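Local coordinates for protein alpha-galactosidase (Lactobacillus brevis, PDB 3MI6) that probably hydrolyses terminal, non-reducing alpha-D-galactose residues from alpha-galactosides such as galactose oligosaccharides, galactomannans and galactolipids, as a family 36 glycoside hydrolase, at residues L180-L186 against T269-G275; N230-M234 against S564-P568; D242-F248 against Y300-N306; F638-D642 against F682-G686. All coordinates share one frame; numbering follows the deposited sequence.

Interaction 1 of 4, residues L180-L186 against T269-G275; sequences LSSQLDL and TSRILTG
Several groups hold Asp-185 OD2: Arg-271 NH2 donates to it at 3.0 Å, the backbone N of Ala-75 gives a second bond, and Gln-183 NE2 adds a weak one. The other oxygen is held as well, because Arg-271 comes side-on and its NE reaches Asp-185 OD1 at 2.8 Å. Both carboxylate oxygens offer their syn lone pairs, and the two flat groups are nearly coplanar, 21° apart. The arginine gets there by leaving CG anti to its own N and then bending at chi3 (-84°), which lays NE and NH2 alongside the acid. Over one guanidinium face lies the Gln-183 amide, tilted against it and held by OE1 on the N of Ala-78. NH2 also meets Asp-84, so this buried charge has a second acidic partner.

On the opposite face Leu-184, Leu-186 and Ile-272 cluster, Leu-186 CD1 lying 4.1 Å from Ile-272 CD1, with Ser-270 at the end of the row, its OG bonded to Asp-188 O. Toward the other end a water links Ser-182 OG, Ile-272 O and Thr-274 OG1. Beneath the side chains run paired backbone bonds such as Ile-272 N to Leu-184 O, 2.8 Å. Ser-181 and Ser-182 both face Thr-274, making a classic beta bulge in an antiparallel ladder of the N-terminal beta-supersandwich of family 36.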
loop_
_atom_site.group_PDB
_atom_site.type_symbol
_atom_site.label_atom_id
_atom_site.label_comp_id
_atom_site.label_asym_id
_atom_site.label_seq_id
_atom_site.Cartn_x
_atom_site.Cartn_y
_atom_site.Cartn_z
ATOM N N LEU D 180 -23.335 21.966 -16.334
ATOM C CA LEU D 180 -23.319 20.929 -15.306
ATOM C C LEU D 180 -24.492 21.078 -14.348
ATOM O O LEU D 180 -25.119 22.127 -14.286
ATOM C CB LEU D 180 -22.009 20.930 -14.535
ATOM C CG LEU D 180 -20.839 20.086 -15.058
ATOM C CD1 LEU D 180 -21.223 19.272 -16.256
ATOM C CD2 LEU D 180 -19.609 20.947 -15.344
ATOM N N SER D 181 -24.780 20.020 -13.601
ATOM C CA SER D 181 -25.923 20.017 -12.705
ATOM C C SER D 181 -25.560 20.368 -11.287
ATOM O O SER D 181 -26.400 20.849 -10.537
ATOM C CB SER D 181 -26.593 18.658 -12.708
ATOM O OG SER D 181 -27.073 18.386 -13.999
ATOM N N SER D 182 -24.317 20.111 -10.906
ATOM C CA SER D 182 -23.890 20.355 -9.543
ATOM C C SER D 182 -22.396 20.562 -9.475
ATOM O O SER D 182 -21.628 19.867 -10.150
ATOM C CB SER D 182 -24.270 19.182 -8.649
ATOM O OG SER D 182 -23.574 19.263 -7.416
ATOM N N GLN D 183 -21.984 21.530 -8.666
ATOM C CA GLN D 183 -20.580 21.703 -8.350
ATOM C C GLN D 183 -20.452 21.666 -6.855
ATOM O O GLN D 183 -21.288 22.229 -6.154
ATOM C CB GLN D 183 -20.076 23.037 -8.861
ATOM C CG GLN D 183 -18.788 23.462 -8.240
ATOM C CD GLN D 183 -18.214 24.654 -8.951
ATOM O OE1 GLN D 183 -18.364 24.778 -10.159
ATOM N NE2 GLN D 183 -17.545 25.536 -8.215
ATOM N N LEU D 184 -19.427 20.979 -6.360
ATOM C CA LEU D 184 -19.119 20.982 -4.935
ATOM C C LEU D 184 -17.646 21.208 -4.726
ATOM O O LEU D 184 -16.820 20.423 -5.179
ATOM C CB LEU D 184 -19.535 19.680 -4.246
ATOM C CG LEU D 184 -19.029 19.635 -2.792
ATOM C CD1 LEU D 184 -19.520 20.870 -1.987
ATOM C CD2 LEU D 184 -19.340 18.312 -2.048
ATOM N N ASP D 185 -17.311 22.281 -4.029
ATOM C CA ASP D 185 -15.932 22.500 -3.647
ATOM C C ASP D 185 -15.731 22.121 -2.185
ATOM O O ASP D 185 -16.486 22.566 -1.316
ATOM C CB ASP D 185 -15.524 23.952 -3.888
ATOM C CG ASP D 185 -15.381 24.292 -5.369
ATOM O OD1 ASP D 185 -15.222 23.362 -6.199
ATOM O OD2 ASP D 185 -15.409 25.497 -5.701
ATOM N N LEU D 186 -14.723 21.285 -1.925
ATOM C CA LEU D 186 -14.338 20.926 -0.570
ATOM C C LEU D 186 -12.951 21.470 -0.286
ATOM O O LEU D 186 -12.157 21.675 -1.211
ATOM C CB LEU D 186 -14.349 19.417 -0.402
ATOM C CG LEU D 186 -15.679 18.696 -0.630
ATOM C CD1 LEU D 186 -15.444 17.186 -0.754
ATOM C CD2 LEU D 186 -16.679 19.015 0.472
ATOM N N THR D 269 -7.485 21.463 -2.784
ATOM C CA THR D 269 -8.943 21.425 -2.685
ATOM C C THR D 269 -9.552 20.599 -3.817
ATOM O O THR D 269 -8.901 20.320 -4.833
ATOM C CB THR D 269 -9.572 22.817 -2.714
ATOM O OG1 THR D 269 -9.682 23.281 -4.072
ATOM C CG2 THR D 269 -8.752 23.765 -1.876
ATOM N N SER D 270 -10.811 20.226 -3.633
ATOM C CA SER D 270 -11.481 19.344 -4.558
ATOM C C SER D 270 -12.737 19.955 -5.141
ATOM O O SER D 270 -13.619 20.374 -4.407
ATOM C CB SER D 270 -11.862 18.061 -3.841
ATOM O OG SER D 270 -10.710 17.439 -3.310
ATOM N N ARG D 271 -12.821 19.976 -6.470
ATOM C CA ARG D 271 -14.065 20.297 -7.139
ATOM C C ARG D 271 -14.715 19.035 -7.715
ATOM O O ARG D 271 -14.163 18.392 -8.610
ATOM C CB ARG D 271 -13.826 21.336 -8.238
ATOM C CG ARG D 271 -15.104 21.902 -8.864
ATOM C CD ARG D 271 -14.810 23.160 -9.664
ATOM N NE ARG D 271 -14.783 24.342 -8.816
ATOM C CZ ARG D 271 -14.350 25.539 -9.204
ATOM N NH1 ARG D 271 -13.888 25.715 -10.432
ATOM N NH2 ARG D 271 -14.361 26.558 -8.354
ATOM N N ILE D 272 -15.891 18.687 -7.194
ATOM C CA ILE D 272 -16.692 17.609 -7.760
ATOM C C ILE D 272 -17.783 18.175 -8.676
ATOM O O ILE D 272 -18.683 18.861 -8.223
ATOM C CB ILE D 272 -17.351 16.714 -6.661
ATOM C CG1 ILE D 272 -16.307 16.104 -5.720
ATOM C CG2 ILE D 272 -18.141 15.581 -7.289
ATOM C CD1 ILE D 272 -15.537 17.094 -4.871
ATOM N N LEU D 273 -17.691 17.868 -9.967
ATOM C CA LEU D 273 -18.632 18.343 -10.976
ATOM C C LEU D 273 -19.439 17.181 -11.447
ATOM O O LEU D 273 -18.865 16.159 -11.738
ATOM C CB LEU D 273 -17.870 18.876 -12.189
ATOM C CG LEU D 273 -17.228 20.253 -12.095
ATOM C CD1 LEU D 273 -16.634 20.656 -13.423
ATOM C CD2 LEU D 273 -18.291 21.231 -11.670
ATOM N N THR D 274 -20.759 17.319 -11.534
ATOM C CA THR D 274 -21.588 16.267 -12.127
ATOM C C THR D 274 -22.777 16.772 -12.955
ATOM O O THR D 274 -23.500 17.667 -12.543
ATOM C CB THR D 274 -22.073 15.233 -11.087
ATOM O OG1 THR D 274 -22.707 15.899 -9.996
ATOM C CG2 THR D 274 -20.898 14.405 -10.550
ATOM N N GLY D 275 -22.965 16.197 -14.134
ATOM C CA GLY D 275 -24.119 16.492 -14.956
ATOM C C GLY D 275 -23.917 15.982 -16.372
ATOM O O GLY D 275 -23.189 15.014 -16.613
HETATM O O HOH W 1 -21.279 17.574 -8.277
#

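Interaction 2 of 4, residues N230-M234 against S564-P568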
loop_
_atom_site.group_PDB
_atom_site.type_symbol
_atom_site.label_atom_id
_atom_site.label_comp_id
_atom_site.label_asym_id
_atom_site.label_seq_id
_atom_site.Cartn_x
_atom_site.Cartn_y
_atom_site.Cartn_z
ATOM N N ASN D 230 -20.712 4.050 -14.577
ATOM C CA ASN D 230 -21.991 4.486 -14.025
ATOM C C ASN D 230 -21.903 5.883 -13.439
ATOM O O ASN D 230 -20.848 6.271 -12.933
ATOM C CB ASN D 230 -22.463 3.534 -12.930
ATOM C CG ASN D 230 -23.895 3.768 -12.564
ATOM O OD1 ASN D 230 -24.791 3.141 -13.120
ATOM N ND2 ASN D 230 -24.132 4.707 -11.664
ATOM N N PRO D 231 -23.015 6.639 -13.490
ATOM C CA PRO D 231 -23.062 8.019 -12.981
ATOM C C PRO D 231 -22.846 8.135 -11.476
ATOM O O PRO D 231 -22.522 9.220 -11.009
ATOM C CB PRO D 231 -24.483 8.475 -13.330
ATOM C CG PRO D 231 -24.880 7.625 -14.486
ATOM C CD PRO D 231 -24.236 6.292 -14.240
ATOM N N PHE D 232 -23.028 7.053 -10.728
ATOM C CA PHE D 232 -22.853 7.105 -9.272
ATOM C C PHE D 232 -21.407 6.958 -8.782
ATOM O O PHE D 232 -20.680 6.061 -9.205
ATOM C CB PHE D 232 -23.694 6.038 -8.585
ATOM C CG PHE D 232 -23.429 5.941 -7.133
ATOM C CD1 PHE D 232 -23.849 6.952 -6.278
ATOM C CD2 PHE D 232 -22.725 4.868 -6.613
ATOM C CE1 PHE D 232 -23.587 6.884 -4.914
ATOM C CE2 PHE D 232 -22.464 4.779 -5.250
ATOM C CZ PHE D 232 -22.894 5.789 -4.393
HETATM N N MSE D 233 -20.997 7.811 -7.857
HETATM C CA MSE D 233 -19.631 7.744 -7.349
HETATM C C MSE D 233 -19.605 8.170 -5.903
HETATM O O MSE D 233 -20.582 8.735 -5.412
HETATM C CB MSE D 233 -18.733 8.674 -8.146
HETATM C CG MSE D 233 -19.136 10.122 -8.034
HETATM SE SE MSE D 233 -17.887 11.345 -8.890
HETATM C CE MSE D 233 -16.701 11.697 -7.396
HETATM N N MSE D 234 -18.484 7.919 -5.227
HETATM C CA MSE D 234 -18.334 8.311 -3.830
HETATM C C MSE D 234 -16.994 8.962 -3.591
HETATM O O MSE D 234 -16.025 8.683 -4.312
HETATM C CB MSE D 234 -18.494 7.111 -2.915
HETATM C CG MSE D 234 -19.845 6.456 -3.051
HETATM SE SE MSE D 234 -20.172 4.974 -1.825
HETATM C CE MSE D 234 -18.827 3.747 -2.527
ATOM N N SER D 564 -25.296 -2.378 -5.697
ATOM C CA SER D 564 -25.937 -2.006 -4.426
ATOM C C SER D 564 -25.416 -0.721 -3.764
ATOM O O SER D 564 -26.139 -0.079 -3.000
ATOM C CB SER D 564 -25.885 -3.159 -3.424
ATOM O OG SER D 564 -24.550 -3.457 -3.062
ATOM N N TYR D 565 -24.175 -0.344 -4.048
ATOM C CA TYR D 565 -23.644 0.915 -3.532
ATOM C C TYR D 565 -24.517 2.071 -4.017
ATOM O O TYR D 565 -24.743 3.057 -3.304
ATOM C CB TYR D 565 -22.186 1.108 -3.950
ATOM C CG TYR D 565 -21.226 0.256 -3.151
ATOM C CD1 TYR D 565 -20.811 -0.993 -3.613
ATOM C CD2 TYR D 565 -20.729 0.694 -1.912
ATOM C CE1 TYR D 565 -19.916 -1.799 -2.847
ATOM C CE2 TYR D 565 -19.842 -0.093 -1.151
ATOM C CZ TYR D 565 -19.445 -1.344 -1.621
ATOM O OH TYR D 565 -18.572 -2.119 -0.873
ATOM N N GLY D 566 -25.035 1.937 -5.235
ATOM C CA GLY D 566 -25.786 3.003 -5.844
ATOM C C GLY D 566 -27.254 2.692 -5.960
ATOM O O GLY D 566 -28.071 3.603 -6.093
ATOM N N TYR D 567 -27.603 1.415 -5.905
ATOM C CA TYR D 567 -28.974 1.026 -6.196
ATOM C C TYR D 567 -29.469 -0.158 -5.350
ATOM O O TYR D 567 -28.836 -1.200 -5.290
ATOM C CB TYR D 567 -29.124 0.769 -7.709
ATOM C CG TYR D 567 -28.474 1.841 -8.586
ATOM C CD1 TYR D 567 -29.211 2.885 -9.103
ATOM C CD2 TYR D 567 -27.124 1.796 -8.893
ATOM C CE1 TYR D 567 -28.624 3.847 -9.905
ATOM C CE2 TYR D 567 -26.529 2.747 -9.674
ATOM C CZ TYR D 567 -27.274 3.777 -10.180
ATOM O OH TYR D 567 -26.674 4.742 -10.974
ATOM N N PRO D 568 -30.629 0.013 -4.705
ATOM C CA PRO D 568 -31.267 -1.007 -3.864
ATOM C C PRO D 568 -31.703 -2.197 -4.692
ATOM O O PRO D 568 -31.986 -2.039 -5.868
ATOM C CB PRO D 568 -32.510 -0.304 -3.330
ATOM C CG PRO D 568 -32.392 1.156 -3.754
ATOM C CD PRO D 568 -31.481 1.201 -4.901
#
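Phe-232 holds its CG opposite the backbone N (chi1 173°), and this swings the ring out over the end of the helix at Tyr-565 and Gly-566. Two residues on, Met-234, a selenomethionine, runs straight through chi2 and folds only at chi3 (-66°), which turns its CE toward the Tyr-565 ring.

What the phenyl group meets is mostly backbone. Gly-566 CA sits over one ring face, 3.9 Å from the centroid and 20° off the normal, a CH-pi contact. Having no side chain, the glycine lets its main chain come right up to the ring. Farther round, Phe-232 CE2 lies 3.5 Å from Tyr-565 O and 3.9 Å from Tyr-565 CB. That carbonyl takes its hydrogen bond from Ser-309 OG, so the apolar ring beside it does not leave it wanting a partner. The side chains of Met-234 and Tyr-565 cross at about a right angle, with Met-234 CE 3.6 Å from Tyr-565 CD2. Near the root of the Phe-232 side chain, Tyr-567 reaches back from the residue after Gly-566, its OH 4.0 Å from Phe-232 CB.

Everything that touches is buried. Phe-232 also packs on Met-312 and Met-234 on Leu-308, both from helix 305-319, while Arg-640 makes a cation-pi contact with Tyr-565. The segment leading into strand 233-236, which pairs with strand 247-252 in the sheet of the N-terminal domain, thus packs against helix 305-319 and the C-terminal part of barrel helix 553-566.

Interaction 3 of 4, residues D242-F248 against Y300-N306; sequences DEQGAVF and YTSAGMN
Tyr-300 and Phe-248 lean together obliquely, their planes at 58° and their centroids 4.9 Å apart. Tyr-300 CD2 comes nearest, standing over one face of Phe-248 toward its rim. Farther along the tyrosine, its OH passes Ala-246 CB at 3.3 Å and shares a hydrogen bond with Ser-302 OG.

On the other face of the strands, Val-247 and Thr-301 lie side by side and point the same way, with CG1 of the valine 3.7 Å from CG2 of the threonine. With that methyl turned to the valine, Thr-301 OG1 is left to accept from Ala-303 N, closing an ST turn. The main chain bonds this pair in both directions, Val-247 N to Thr-301 O at 3.1 Å.

At the far end Asp-242 crosses Met-305, a selenomethionine, and OD1 lies 3.3 Å from its CB; the carboxylate itself is claimed by Arg-640 in a salt bridge. Asp-242 O accepts from Asn-306 N at 3.1 Å, and a water joins the same oxygen to Ala-303 O. Gly-304 occupies the N-cap. The arrangement is an antiparallel strand pair whose second strand passes through a short turn into helix 305-319, where the beta-supersandwich hands over to the helix.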
loop_
_atom_site.group_PDB
_atom_site.type_symbol
_atom_site.label_atom_id
_atom_site.label_comp_id
_atom_site.label_asym_id
_atom_site.label_seq_id
_atom_site.Cartn_x
_atom_site.Cartn_y
_atom_site.Cartn_z
ATOM N N ASP D 242 -17.783 -0.014 4.734
ATOM C CA ASP D 242 -19.215 -0.205 4.677
ATOM C C ASP D 242 -19.800 -0.110 6.061
ATOM O O ASP D 242 -21.016 0.043 6.210
ATOM C CB ASP D 242 -19.558 -1.551 4.059
ATOM C CG ASP D 242 -19.592 -1.495 2.552
ATOM O OD1 ASP D 242 -20.221 -0.565 2.000
ATOM O OD2 ASP D 242 -18.991 -2.377 1.909
ATOM N N GLU D 243 -18.938 -0.174 7.077
ATOM C CA GLU D 243 -19.412 -0.182 8.461
ATOM C C GLU D 243 -19.349 1.166 9.213
ATOM O O GLU D 243 -20.181 1.404 10.098
ATOM C CB GLU D 243 -18.677 -1.258 9.252
ATOM C CG GLU D 243 -18.913 -2.659 8.750
ATOM C CD GLU D 243 -17.824 -3.627 9.219
ATOM O OE1 GLU D 243 -18.102 -4.402 10.169
ATOM O OE2 GLU D 243 -16.693 -3.611 8.643
ATOM N N GLN D 244 -18.382 2.024 8.860
ATOM C CA GLN D 244 -18.031 3.226 9.638
ATOM C C GLN D 244 -17.369 4.279 8.756
ATOM O O GLN D 244 -16.705 3.925 7.776
ATOM C CB GLN D 244 -17.034 2.861 10.753
ATOM C CG GLN D 244 -15.531 2.974 10.366
ATOM C CD GLN D 244 -14.605 1.954 11.124
ATOM O OE1 GLN D 244 -15.072 1.141 11.958
ATOM N NE2 GLN D 244 -13.286 1.999 10.819
ATOM N N GLY D 245 -17.529 5.561 9.094
ATOM C CA GLY D 245 -16.748 6.618 8.453
ATOM C C GLY D 245 -17.393 7.513 7.399
ATOM O O GLY D 245 -18.432 7.189 6.802
ATOM N N ALA D 246 -16.730 8.648 7.164
ATOM C CA ALA D 246 -17.236 9.745 6.328
ATOM C C ALA D 246 -17.142 9.464 4.846
ATOM O O ALA D 246 -16.149 8.932 4.373
ATOM C CB ALA D 246 -16.476 11.009 6.626
ATOM N N VAL D 247 -18.164 9.879 4.111
ATOM C CA VAL D 247 -18.263 9.603 2.680
ATOM C C VAL D 247 -19.358 10.424 2.009
ATOM O O VAL D 247 -20.468 10.538 2.521
ATOM C CB VAL D 247 -18.574 8.131 2.401
ATOM C CG1 VAL D 247 -19.711 7.618 3.304
ATOM C CG2 VAL D 247 -18.939 7.971 0.941
ATOM N N PHE D 248 -19.028 11.001 0.861
ATOM C CA PHE D 248 -20.007 11.676 0.024
ATOM C C PHE D 248 -20.457 10.768 -1.100
ATOM O O PHE D 248 -19.695 9.939 -1.589
ATOM C CB PHE D 248 -19.393 12.928 -0.564
ATOM C CG PHE D 248 -19.092 13.973 0.453
ATOM C CD1 PHE D 248 -17.842 14.044 1.037
ATOM C CD2 PHE D 248 -20.069 14.873 0.845
ATOM C CE1 PHE D 248 -17.564 15.022 1.981
ATOM C CE2 PHE D 248 -19.799 15.833 1.793
ATOM C CZ PHE D 248 -18.544 15.914 2.360
ATOM N N TYR D 300 -24.288 12.749 2.279
ATOM C CA TYR D 300 -23.151 12.530 3.136
ATOM C C TYR D 300 -23.591 11.721 4.343
ATOM O O TYR D 300 -24.767 11.704 4.697
ATOM C CB TYR D 300 -22.542 13.846 3.595
ATOM C CG TYR D 300 -21.522 13.669 4.712
ATOM C CD1 TYR D 300 -21.929 13.512 6.034
ATOM C CD2 TYR D 300 -20.154 13.659 4.442
ATOM C CE1 TYR D 300 -21.019 13.339 7.052
ATOM C CE2 TYR D 300 -19.224 13.495 5.461
ATOM C CZ TYR D 300 -19.665 13.335 6.767
ATOM O OH TYR D 300 -18.752 13.162 7.789
ATOM N N THR D 301 -22.631 11.042 4.958
ATOM C CA THR D 301 -22.838 10.385 6.236
ATOM C C THR D 301 -21.486 10.160 6.897
ATOM O O THR D 301 -20.453 10.197 6.237
ATOM C CB THR D 301 -23.564 9.041 6.092
ATOM O OG1 THR D 301 -23.755 8.488 7.390
ATOM C CG2 THR D 301 -22.745 8.080 5.293
ATOM N N SER D 302 -21.490 9.940 8.205
ATOM C CA SER D 302 -20.257 9.645 8.926
ATOM C C SER D 302 -20.326 8.203 9.385
ATOM O O SER D 302 -19.404 7.680 10.028
ATOM C CB SER D 302 -20.131 10.551 10.145
ATOM O OG SER D 302 -20.090 11.911 9.758
ATOM N N ALA D 303 -21.441 7.563 9.053
ATOM C CA ALA D 303 -21.718 6.243 9.540
ATOM C C ALA D 303 -21.389 5.138 8.520
ATOM O O ALA D 303 -21.855 3.992 8.648
ATOM C CB ALA D 303 -23.143 6.169 10.003
ATOM N N GLY D 304 -20.565 5.474 7.526
ATOM C CA GLY D 304 -20.104 4.483 6.558
ATOM C C GLY D 304 -20.989 4.219 5.350
ATOM O O GLY D 304 -22.117 4.720 5.239
HETATM N N MSE D 305 -20.484 3.404 4.437
HETATM C CA MSE D 305 -21.120 3.279 3.118
HETATM C C MSE D 305 -22.447 2.507 3.078
HETATM O O MSE D 305 -23.312 2.793 2.239
HETATM C CB MSE D 305 -20.135 2.737 2.083
HETATM C CG MSE D 305 -18.916 3.629 1.907
HETATM SE SE MSE D 305 -17.608 3.009 0.588
HETATM C CE MSE D 305 -16.781 1.499 1.516
ATOM N N ASN D 306 -22.620 1.538 3.971
ATOM C CA ASN D 306 -23.904 0.862 4.033
ATOM C C ASN D 306 -24.964 1.915 4.299
ATOM O O ASN D 306 -26.015 1.955 3.619
ATOM C CB ASN D 306 -23.927 -0.205 5.119
ATOM C CG ASN D 306 -23.518 -1.601 4.606
ATOM O OD1 ASN D 306 -23.924 -2.053 3.528
ATOM N ND2 ASN D 306 -22.733 -2.296 5.409
HETATM O O HOH W 2 -23.028 1.752 7.704
#

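Interaction 4 of 4, residues F638-D642 against F682-G686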
loop_
_atom_site.group_PDB
_atom_site.type_symbol
_atom_site.label_atom_id
_atom_site.label_comp_id
_atom_site.label_asym_id
_atom_site.label_seq_id
_atom_site.Cartn_x
_atom_site.Cartn_y
_atom_site.Cartn_z
ATOM N N PHE D 638 -30.643 -3.203 3.201
ATOM C CA PHE D 638 -29.567 -4.009 2.637
ATOM C C PHE D 638 -28.211 -3.671 3.238
ATOM O O PHE D 638 -27.737 -2.537 3.168
ATOM C CB PHE D 638 -29.532 -3.825 1.114
ATOM C CG PHE D 638 -28.619 -4.781 0.381
ATOM C CD1 PHE D 638 -27.315 -4.422 0.071
ATOM C CD2 PHE D 638 -29.086 -6.009 -0.059
ATOM C CE1 PHE D 638 -26.477 -5.295 -0.634
ATOM C CE2 PHE D 638 -28.249 -6.883 -0.760
ATOM C CZ PHE D 638 -26.945 -6.524 -1.048
ATOM N N TYR D 639 -27.584 -4.682 3.822
ATOM C CA TYR D 639 -26.225 -4.569 4.331
ATOM C C TYR D 639 -25.265 -5.430 3.516
ATOM O O TYR D 639 -25.493 -6.626 3.354
ATOM C CB TYR D 639 -26.189 -5.064 5.771
ATOM C CG TYR D 639 -26.903 -4.183 6.758
ATOM C CD1 TYR D 639 -26.221 -3.197 7.471
ATOM C CD2 TYR D 639 -28.243 -4.346 6.998
ATOM C CE1 TYR D 639 -26.872 -2.415 8.388
ATOM C CE2 TYR D 639 -28.895 -3.570 7.899
ATOM C CZ TYR D 639 -28.222 -2.606 8.595
ATOM O OH TYR D 639 -28.926 -1.829 9.498
ATOM N N ARG D 640 -24.193 -4.821 3.023
ATOM C CA ARG D 640 -23.049 -5.562 2.515
ATOM C C ARG D 640 -22.165 -5.940 3.694
ATOM O O ARG D 640 -21.977 -5.148 4.610
ATOM C CB ARG D 640 -22.231 -4.710 1.543
ATOM C CG ARG D 640 -22.879 -4.449 0.189
ATOM C CD ARG D 640 -22.117 -3.355 -0.560
ATOM N NE ARG D 640 -22.139 -2.101 0.182
ATOM C CZ ARG D 640 -23.006 -1.107 -0.037
ATOM N NH1 ARG D 640 -23.926 -1.226 -0.997
ATOM N NH2 ARG D 640 -22.948 0.013 0.693
ATOM N N ILE D 641 -21.604 -7.141 3.663
ATOM C CA ILE D 641 -20.740 -7.587 4.735
ATOM C C ILE D 641 -19.340 -7.858 4.157
ATOM O O ILE D 641 -18.503 -6.949 4.105
ATOM C CB ILE D 641 -21.389 -8.817 5.482
ATOM C CG1 ILE D 641 -22.667 -8.374 6.201
ATOM C CG2 ILE D 641 -20.443 -9.472 6.490
ATOM C CD1 ILE D 641 -23.505 -9.503 6.728
ATOM N N ASP D 642 -19.102 -9.092 3.713
ATOM C CA ASP D 642 -17.847 -9.489 3.075
ATOM C C ASP D 642 -17.844 -9.102 1.590
ATOM O O ASP D 642 -18.803 -9.401 0.865
ATOM C CB ASP D 642 -17.640 -11.008 3.219
ATOM C CG ASP D 642 -17.542 -11.452 4.682
ATOM O OD1 ASP D 642 -16.492 -11.143 5.303
ATOM O OD2 ASP D 642 -18.494 -12.112 5.206
ATOM N N PHE D 682 -19.277 -16.049 10.633
ATOM C CA PHE D 682 -20.096 -15.050 9.972
ATOM C C PHE D 682 -20.601 -13.963 10.936
ATOM O O PHE D 682 -21.201 -14.278 11.951
ATOM C CB PHE D 682 -21.281 -15.738 9.308
ATOM C CG PHE D 682 -22.120 -14.806 8.511
ATOM C CD1 PHE D 682 -21.584 -14.150 7.415
ATOM C CD2 PHE D 682 -23.430 -14.568 8.858
ATOM C CE1 PHE D 682 -22.342 -13.280 6.674
ATOM C CE2 PHE D 682 -24.192 -13.693 8.126
ATOM C CZ PHE D 682 -23.647 -13.044 7.030
ATOM N N TYR D 683 -20.369 -12.692 10.627
ATOM C CA TYR D 683 -20.840 -11.616 11.511
ATOM C C TYR D 683 -22.082 -10.878 10.992
ATOM O O TYR D 683 -21.966 -9.964 10.168
ATOM C CB TYR D 683 -19.745 -10.572 11.748
ATOM C CG TYR D 683 -18.559 -11.068 12.500
ATOM C CD1 TYR D 683 -17.498 -11.671 11.833
ATOM C CD2 TYR D 683 -18.472 -10.924 13.892
ATOM C CE1 TYR D 683 -16.386 -12.130 12.534
ATOM C CE2 TYR D 683 -17.363 -11.379 14.599
ATOM C CZ TYR D 683 -16.331 -11.979 13.911
ATOM O OH TYR D 683 -15.230 -12.424 14.584
ATOM N N PHE D 684 -23.263 -11.236 11.479
ATOM C CA PHE D 684 -24.468 -10.504 11.080
ATOM C C PHE D 684 -24.340 -9.000 11.376
ATOM O O PHE D 684 -23.629 -8.588 12.307
ATOM C CB PHE D 684 -25.706 -11.077 11.772
ATOM C CG PHE D 684 -25.989 -12.510 11.417
ATOM C CD1 PHE D 684 -25.263 -13.538 11.997
ATOM C CD2 PHE D 684 -26.987 -12.833 10.506
ATOM C CE1 PHE D 684 -25.522 -14.857 11.679
ATOM C CE2 PHE D 684 -27.238 -14.152 10.178
ATOM C CZ PHE D 684 -26.507 -15.162 10.756
ATOM N N LYS D 685 -25.014 -8.190 10.560
ATOM C CA LYS D 685 -25.195 -6.770 10.843
ATOM C C LYS D 685 -26.694 -6.436 10.844
ATOM O O LYS D 685 -27.534 -7.229 10.401
ATOM C CB LYS D 685 -24.480 -5.895 9.807
ATOM C CG LYS D 685 -23.163 -6.429 9.272
ATOM C CD LYS D 685 -22.114 -6.534 10.340
ATOM C CE LYS D 685 -20.883 -5.755 9.971
ATOM N NZ LYS D 685 -19.681 -6.613 10.113
ATOM N N GLY D 686 -27.022 -5.258 11.362
ATOM C CA GLY D 686 -28.367 -4.733 11.283
ATOM C C GLY D 686 -29.411 -5.282 12.235
ATOM O O GLY D 686 -30.599 -5.071 12.022
HETATM O O HOH W 3 -18.849 -11.954 8.144
#
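Ile-641 and Phe-682 form the close-packed part of this contact: CD1 of the isoleucine meets Phe-682 CZ at 3.6 Å, the two side chains crossing at about a right angle. CG1 turns to the aliphatic part of Lys-685 and lies 3.7 Å from its CG, while CD1 also nears the carbonyl oxygen of Tyr-683. Lys-685 CG stands roughly opposite its carbonyl carbon (chi1 -35°), which presents it to the isoleucine; bends from chi2 onward carry NZ off to a salt bridge with Glu-243.

Two residues earlier, within the strand, the Tyr-639 ring lies against the backbone of the loop. Gly-686 N is over one ring face, toward the rim, and Gly-686 CA comes 3.4 Å from Tyr-639 CZ. The glycine has a positive phi of 78° and no CB to hold the ring off.

Past Ile-641 the packing gives way to water. Asp-642 keeps its carboxylate 4.3 Å from the Phe-682 edge, measured from OD2 to CE1, and a water links it to the loop backbone, donating to Asp-642 OD2 at 3.0 Å and accepting from Tyr-683 N. Ser-653 OG binds the same carboxylate oxygen. Ile-641 and Asp-642 both face Ser-653, a classic beta bulge at the end of edge strand 637-640, here flanked by the 682-686 loop of the C-terminal antiparallel beta domain.

In the fold
Interactions 1 and 2 are buried, interaction 3 partly so, and interaction 4 lies at the surface. The first works within the N-terminal domain by strand pairing and an internal charge pair; the second brings that domain against a barrel helix largely through aromatic and selenomethionine side chains and helix backbone. Interactions 2 and 3 share a sheet, since strands 233-236 and 247-252 are neighbours in it, and Met-234 packs on Met-305. Interaction 4, about 15 Å from interaction 3 between centres, is tied to it by Lys-685 with Glu-243 and by Arg-640, which also reaches Ser-564 of interaction 2. Polar links therefore join the C-terminal domain to the other two.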